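Local coordinates for 3-oxoacyl-[acyl-carrier-protein] synthase, mitochondrial (Arabidopsis thaliana, PDB 2IX4) that catalyses the condensation step of mitochondrial fatty acid synthesis, adding two carbons from malonyl-ACP to a growing acyl chain, at residues 63-68 and 89-94; 81-86 and 146-151. One frame throughout, in Å; residues are numbered along the deposited sequence.

Overall arrangement
Both contacts bear on the region round helix 87-102 in the N-terminal half of this thiolase-like synthase. Contact 1 is the buried one: a tyrosine of the helix meets the loop after strand 61-63 through a hydroxyl pair and a valine methyl, nearer the centre of the chain. Contact 2, about 17 Å away between centres, lies further out, where the loop leading into the same helix packs on the turn before helix 149-153 close to the second subunit. Its chemistry is aliphatic carbon against a phenylalanine ring, with one bridging water. The two contacts touch where V85 CG1 packs 3.6 Å from G90 N, beside the start of the helix.

Contact 1: 63-68 and 89-94; sequences AFVPYG and IGYAVC
The phenols of Y67 and Y91 meet hydroxyl to hydroxyl, their side chains crossing at about a right angle. Y67 OH donates to Y91 OH over 2.7 Å, and the acceptor lies close to the plane of the Y67 ring, at its edge, where Y67 CE2 comes within 3.4 Å of the same Y91 OH. Relative to the Y91 ring, Y67 OH stands obliquely, 3.5 Å from Y91 CE2. V65 takes one face of the Y91 ring: its CG2 methyl sits above that face, displaced toward the rim, 4.1 Å from Y91 CZ. The V65 and Y91 side chains slide past each other in opposite directions. This methyl can reach the ring because V65 turns CG1 anti to its backbone N (chi1 165°), leaving CG2 beside that N. On the helix, chi1 of -68° sets the Y91 ring anti to the carbonyl carbon, and its hydroxyl reaches the loop. The backbones stay well apart, with V65 CA 9.2 Å from Y91 CA. Y91 OH also bonds to the carboxylate of E250, whose other oxygen takes the backbone N of V65; the negative charge would tend to polarise the chain of hydroxyls. A phenylalanine in place of Y91 would probably leave Y67 OH without its acceptor and E250 OE1 without this partner. F74 meets both tyrosine rings edge-to-face, and its backbone bonds to P66 and G68 fasten the loop alongside. In the fold, V65 and Y91 both pack on V11 of central strand 3-12, while I89, A92 and V93 pack on helix 157-166, and V93 and C94 on W79 of helix 76-79.

Contact 2: 81-86 and 146-151; sequences NSKAVA and SPFFIP
F148 lays its ring beside the K83-A84 corner, oblique to both side chains. Both approach from the same side of the ring plane, one toward CD1 and the other toward CD2. K83 CB comes to 3.7 Å from F148 CD1, and K83 CD to 3.9 Å from F148 CE1; beyond CG the lysine runs extended, and its amine end leads away from this contact. A84 CB lies 3.9 Å from F148 CD2. A chi1 of -58°, with CG anti to the carbonyl carbon, turns the F148 ring toward the K83-A84 turn. Two type I beta turns face each other here, S82 to V85 and S146 to F149. The second contains an ST turn: S146 OG accepts from F148 N at 3.1 Å, a bond to the backbone of the residue that carries the ring. In the first, S82 OG takes A84 N only weakly. A water joins the two segments, donating to A84 O at 2.7 Å and, more weakly, to P151 O. The second subunit of the homodimer adjoins this site: its I286 packs on A84 and P151, its L213 on F149, and its S221 hydrogen-bonds to P147 O. A86, at the N-cap position of helix 87-102, rests on D129 of helix 127-138.

Contact 1: 63-68 and 89-94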
loop_
_atom_site.group_PDB
_atom_site.type_symbol
_atom_site.label_atom_id
_atom_site.label_comp_id
_atom_site.label_asym_id
_atom_site.label_seq_id
_atom_site.Cartn_x
_atom_site.Cartn_y
_atom_site.Cartn_z
ATOM N N ALA A 63 -8.976 21.938 2.311
ATOM C CA ALA A 63 -8.342 22.198 3.600
ATOM C C ALA A 63 -6.833 22.057 3.484
ATOM O O ALA A 63 -6.326 20.968 3.227
ATOM C CB ALA A 63 -8.886 21.257 4.644
ATOM N N PHE A 64 -6.125 23.165 3.697
ATOM C CA PHE A 64 -4.696 23.254 3.405
ATOM C C PHE A 64 -3.825 23.301 4.651
ATOM O O PHE A 64 -4.152 23.979 5.626
ATOM C CB PHE A 64 -4.399 24.517 2.584
ATOM C CG PHE A 64 -5.005 24.517 1.208
ATOM C CD1 PHE A 64 -6.278 25.035 0.996
ATOM C CD2 PHE A 64 -4.292 24.022 0.122
ATOM C CE1 PHE A 64 -6.844 25.048 -0.278
ATOM C CE2 PHE A 64 -4.845 24.033 -1.154
ATOM C CZ PHE A 64 -6.128 24.544 -1.352
ATOM N N VAL A 65 -2.698 22.600 4.597
ATOM C CA VAL A 65 -1.644 22.763 5.592
ATOM C C VAL A 65 -1.069 24.180 5.464
ATOM O O VAL A 65 -0.714 24.599 4.362
ATOM C CB VAL A 65 -0.520 21.717 5.386
ATOM C CG1 VAL A 65 0.736 22.098 6.170
ATOM C CG2 VAL A 65 -1.008 20.322 5.765
ATOM N N PRO A 66 -0.992 24.927 6.586
ATOM C CA PRO A 66 -0.349 26.241 6.550
ATOM C C PRO A 66 1.176 26.145 6.457
ATOM O O PRO A 66 1.817 25.517 7.308
ATOM C CB PRO A 66 -0.776 26.881 7.877
ATOM C CG PRO A 66 -1.018 25.744 8.785
ATOM C CD PRO A 66 -1.508 24.601 7.931
ATOM N N TYR A 67 1.736 26.761 5.420
ATOM C CA TYR A 67 3.182 26.790 5.201
ATOM C C TYR A 67 3.778 28.049 5.809
ATOM O O TYR A 67 3.103 29.070 5.907
ATOM C CB TYR A 67 3.496 26.766 3.701
ATOM C CG TYR A 67 3.407 25.408 3.026
ATOM C CD1 TYR A 67 4.441 24.951 2.209
ATOM C CD2 TYR A 67 2.286 24.592 3.184
ATOM C CE1 TYR A 67 4.365 23.712 1.577
ATOM C CE2 TYR A 67 2.205 23.353 2.557
ATOM C CZ TYR A 67 3.247 22.921 1.755
ATOM O OH TYR A 67 3.169 21.694 1.132
ATOM N N GLY A 68 5.044 27.979 6.207
ATOM C CA GLY A 68 5.731 29.147 6.749
ATOM C C GLY A 68 6.794 28.794 7.766
ATOM O O GLY A 68 6.891 27.647 8.204
ATOM N N ILE A 89 5.676 13.053 1.266
ATOM C CA ILE A 89 6.865 12.563 1.967
ATOM C C ILE A 89 7.328 13.555 3.046
ATOM O O ILE A 89 7.656 13.154 4.167
ATOM C CB ILE A 89 8.020 12.215 0.988
ATOM C CG1 ILE A 89 7.596 11.090 0.038
ATOM C CG2 ILE A 89 9.290 11.818 1.756
ATOM C CD1 ILE A 89 8.488 10.923 -1.189
ATOM N N GLY A 90 7.339 14.843 2.705
ATOM C CA GLY A 90 7.734 15.898 3.641
ATOM C C GLY A 90 6.818 16.023 4.847
ATOM O O GLY A 90 7.284 16.264 5.966
ATOM N N TYR A 91 5.514 15.863 4.620
ATOM C CA TYR A 91 4.525 15.890 5.702
ATOM C C TYR A 91 4.779 14.771 6.710
ATOM O O TYR A 91 4.757 15.002 7.921
ATOM C CB TYR A 91 3.095 15.769 5.157
ATOM C CG TYR A 91 2.591 16.945 4.345
ATOM C CD1 TYR A 91 1.471 16.806 3.529
ATOM C CD2 TYR A 91 3.230 18.188 4.381
ATOM C CE1 TYR A 91 0.993 17.866 2.783
ATOM C CE2 TYR A 91 2.760 19.259 3.627
ATOM C CZ TYR A 91 1.641 19.087 2.829
ATOM O OH TYR A 91 1.160 20.129 2.076
ATOM N N ALA A 92 5.027 13.569 6.192
ATOM C CA ALA A 92 5.263 12.386 7.010
ATOM C C ALA A 92 6.544 12.517 7.820
ATOM O O ALA A 92 6.565 12.176 8.997
ATOM C CB ALA A 92 5.309 11.140 6.143
ATOM N N VAL A 93 7.603 13.017 7.189
ATOM C CA VAL A 93 8.881 13.205 7.874
ATOM C C VAL A 93 8.729 14.240 8.987
ATOM O O VAL A 93 9.209 14.032 10.100
ATOM C CB VAL A 93 10.025 13.573 6.889
ATOM C CG1 VAL A 93 11.310 13.934 7.642
ATOM C CG2 VAL A 93 10.287 12.419 5.931
ATOM N N CYS A 94 8.042 15.340 8.681
ATOM C CA CYS A 94 7.739 16.384 9.665
ATOM C C CYS A 94 6.995 15.814 10.877
ATOM O O CYS A 94 7.395 16.035 12.023
ATOM C CB CYS A 94 6.919 17.506 9.015
ATOM S SG CYS A 94 6.453 18.842 10.132
#

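Contact 2: 81-86 and 146-151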
loop_
_atom_site.group_PDB
_atom_site.type_symbol
_atom_site.label_atom_id
_atom_site.label_comp_id
_atom_site.label_asym_id
_atom_site.label_seq_id
_atom_site.Cartn_x
_atom_site.Cartn_y
_atom_site.Cartn_z
ATOM N N ASN A 81 13.357 19.780 1.183
ATOM C CA ASN A 81 14.650 20.316 0.749
ATOM C C ASN A 81 15.464 19.361 -0.129
ATOM O O ASN A 81 16.690 19.471 -0.212
ATOM C CB ASN A 81 15.474 20.766 1.968
ATOM C CG ASN A 81 15.814 19.618 2.920
ATOM O OD1 ASN A 81 15.159 18.569 2.929
ATOM N ND2 ASN A 81 16.844 19.823 3.736
ATOM N N SER A 82 14.775 18.433 -0.783
ATOM C CA SER A 82 15.416 17.445 -1.648
ATOM C C SER A 82 14.590 17.215 -2.909
ATOM O O SER A 82 13.365 17.353 -2.893
ATOM C CB SER A 82 15.616 16.129 -0.889
ATOM O OG SER A 82 15.937 15.067 -1.770
ATOM N N LYS A 83 15.270 16.854 -3.995
ATOM C CA LYS A 83 14.620 16.640 -5.292
ATOM C C LYS A 83 13.720 15.402 -5.329
ATOM O O LYS A 83 12.800 15.322 -6.147
ATOM C CB LYS A 83 15.668 16.565 -6.409
ATOM C CG LYS A 83 16.304 17.904 -6.755
ATOM C CD LYS A 83 17.294 17.770 -7.903
ATOM C CE LYS A 83 17.868 19.122 -8.286
ATOM N NZ LYS A 83 18.816 19.025 -9.432
ATOM N N ALA A 84 13.987 14.447 -4.440
ATOM C CA ALA A 84 13.237 13.189 -4.395
ATOM C C ALA A 84 12.048 13.237 -3.434
ATOM O O ALA A 84 11.313 12.256 -3.300
ATOM C CB ALA A 84 14.169 12.034 -4.036
ATOM N N VAL A 85 11.859 14.380 -2.775
ATOM C CA VAL A 85 10.819 14.520 -1.758
ATOM C C VAL A 85 9.573 15.236 -2.297
ATOM O O VAL A 85 9.568 16.458 -2.478
ATOM C CB VAL A 85 11.352 15.224 -0.469
ATOM C CG1 VAL A 85 10.247 15.368 0.574
ATOM C CG2 VAL A 85 12.520 14.446 0.129
ATOM N N ALA A 86 8.527 14.459 -2.562
ATOM C CA ALA A 86 7.209 15.014 -2.854
ATOM C C ALA A 86 6.566 15.474 -1.547
ATOM O O ALA A 86 7.016 15.096 -0.458
ATOM C CB ALA A 86 6.336 13.988 -3.554
ATOM N N SER A 146 12.847 14.086 -14.944
ATOM C CA SER A 146 13.753 13.944 -13.808
ATOM C C SER A 146 14.096 12.480 -13.526
ATOM O O SER A 146 13.226 11.611 -13.630
ATOM C CB SER A 146 13.134 14.583 -12.559
ATOM O OG SER A 146 13.984 14.445 -11.430
ATOM N N PRO A 147 15.366 12.206 -13.162
ATOM C CA PRO A 147 15.760 10.869 -12.703
ATOM C C PRO A 147 15.073 10.497 -11.389
ATOM O O PRO A 147 15.021 9.317 -11.029
ATOM C CB PRO A 147 17.274 10.999 -12.476
ATOM C CG PRO A 147 17.688 12.236 -13.199
ATOM C CD PRO A 147 16.507 13.142 -13.165
ATOM N N PHE A 148 14.556 11.506 -10.687
ATOM C CA PHE A 148 13.872 11.319 -9.407
ATOM C C PHE A 148 12.359 11.161 -9.551
ATOM O O PHE A 148 11.650 11.095 -8.547
ATOM C CB PHE A 148 14.173 12.487 -8.461
ATOM C CG PHE A 148 15.634 12.687 -8.180
ATOM C CD1 PHE A 148 16.325 13.745 -8.760
ATOM C CD2 PHE A 148 16.321 11.820 -7.335
ATOM C CE1 PHE A 148 17.678 13.936 -8.506
ATOM C CE2 PHE A 148 17.675 12.005 -7.074
ATOM C CZ PHE A 148 18.353 13.067 -7.661
ATOM N N PHE A 149 11.868 11.092 -10.788
ATOM C CA PHE A 149 10.431 10.994 -11.035
ATOM C C PHE A 149 9.799 9.775 -10.368
ATOM O O PHE A 149 8.838 9.915 -9.610
ATOM C CB PHE A 149 10.112 11.021 -12.539
ATOM C CG PHE A 149 8.688 10.638 -12.866
ATOM C CD1 PHE A 149 7.630 11.486 -12.541
ATOM C CD2 PHE A 149 8.407 9.426 -13.492
ATOM C CE1 PHE A 149 6.312 11.128 -12.832
ATOM C CE2 PHE A 149 7.092 9.064 -13.790
ATOM C CZ PHE A 149 6.045 9.919 -13.460
ATOM N N ILE A 150 10.339 8.587 -10.650
ATOM C CA ILE A 150 9.809 7.340 -10.084
ATOM C C ILE A 150 9.866 7.313 -8.544
ATOM O O ILE A 150 8.845 7.047 -7.903
ATOM C CB ILE A 150 10.466 6.066 -10.715
ATOM C CG1 ILE A 150 10.080 5.921 -12.197
ATOM C CG2 ILE A 150 10.110 4.800 -9.925
ATOM C CD1 ILE A 150 8.600 5.608 -12.465
ATOM N N PRO A 151 11.046 7.596 -7.945
ATOM C CA PRO A 151 11.139 7.606 -6.479
ATOM C C PRO A 151 10.151 8.537 -5.767
ATOM O O PRO A 151 9.716 8.220 -4.662
ATOM C CB PRO A 151 12.575 8.074 -6.222
ATOM C CG PRO A 151 13.314 7.706 -7.439
ATOM C CD PRO A 151 12.352 7.881 -8.567
HETATM O O HOH W 1 11.617 9.623 -3.013
#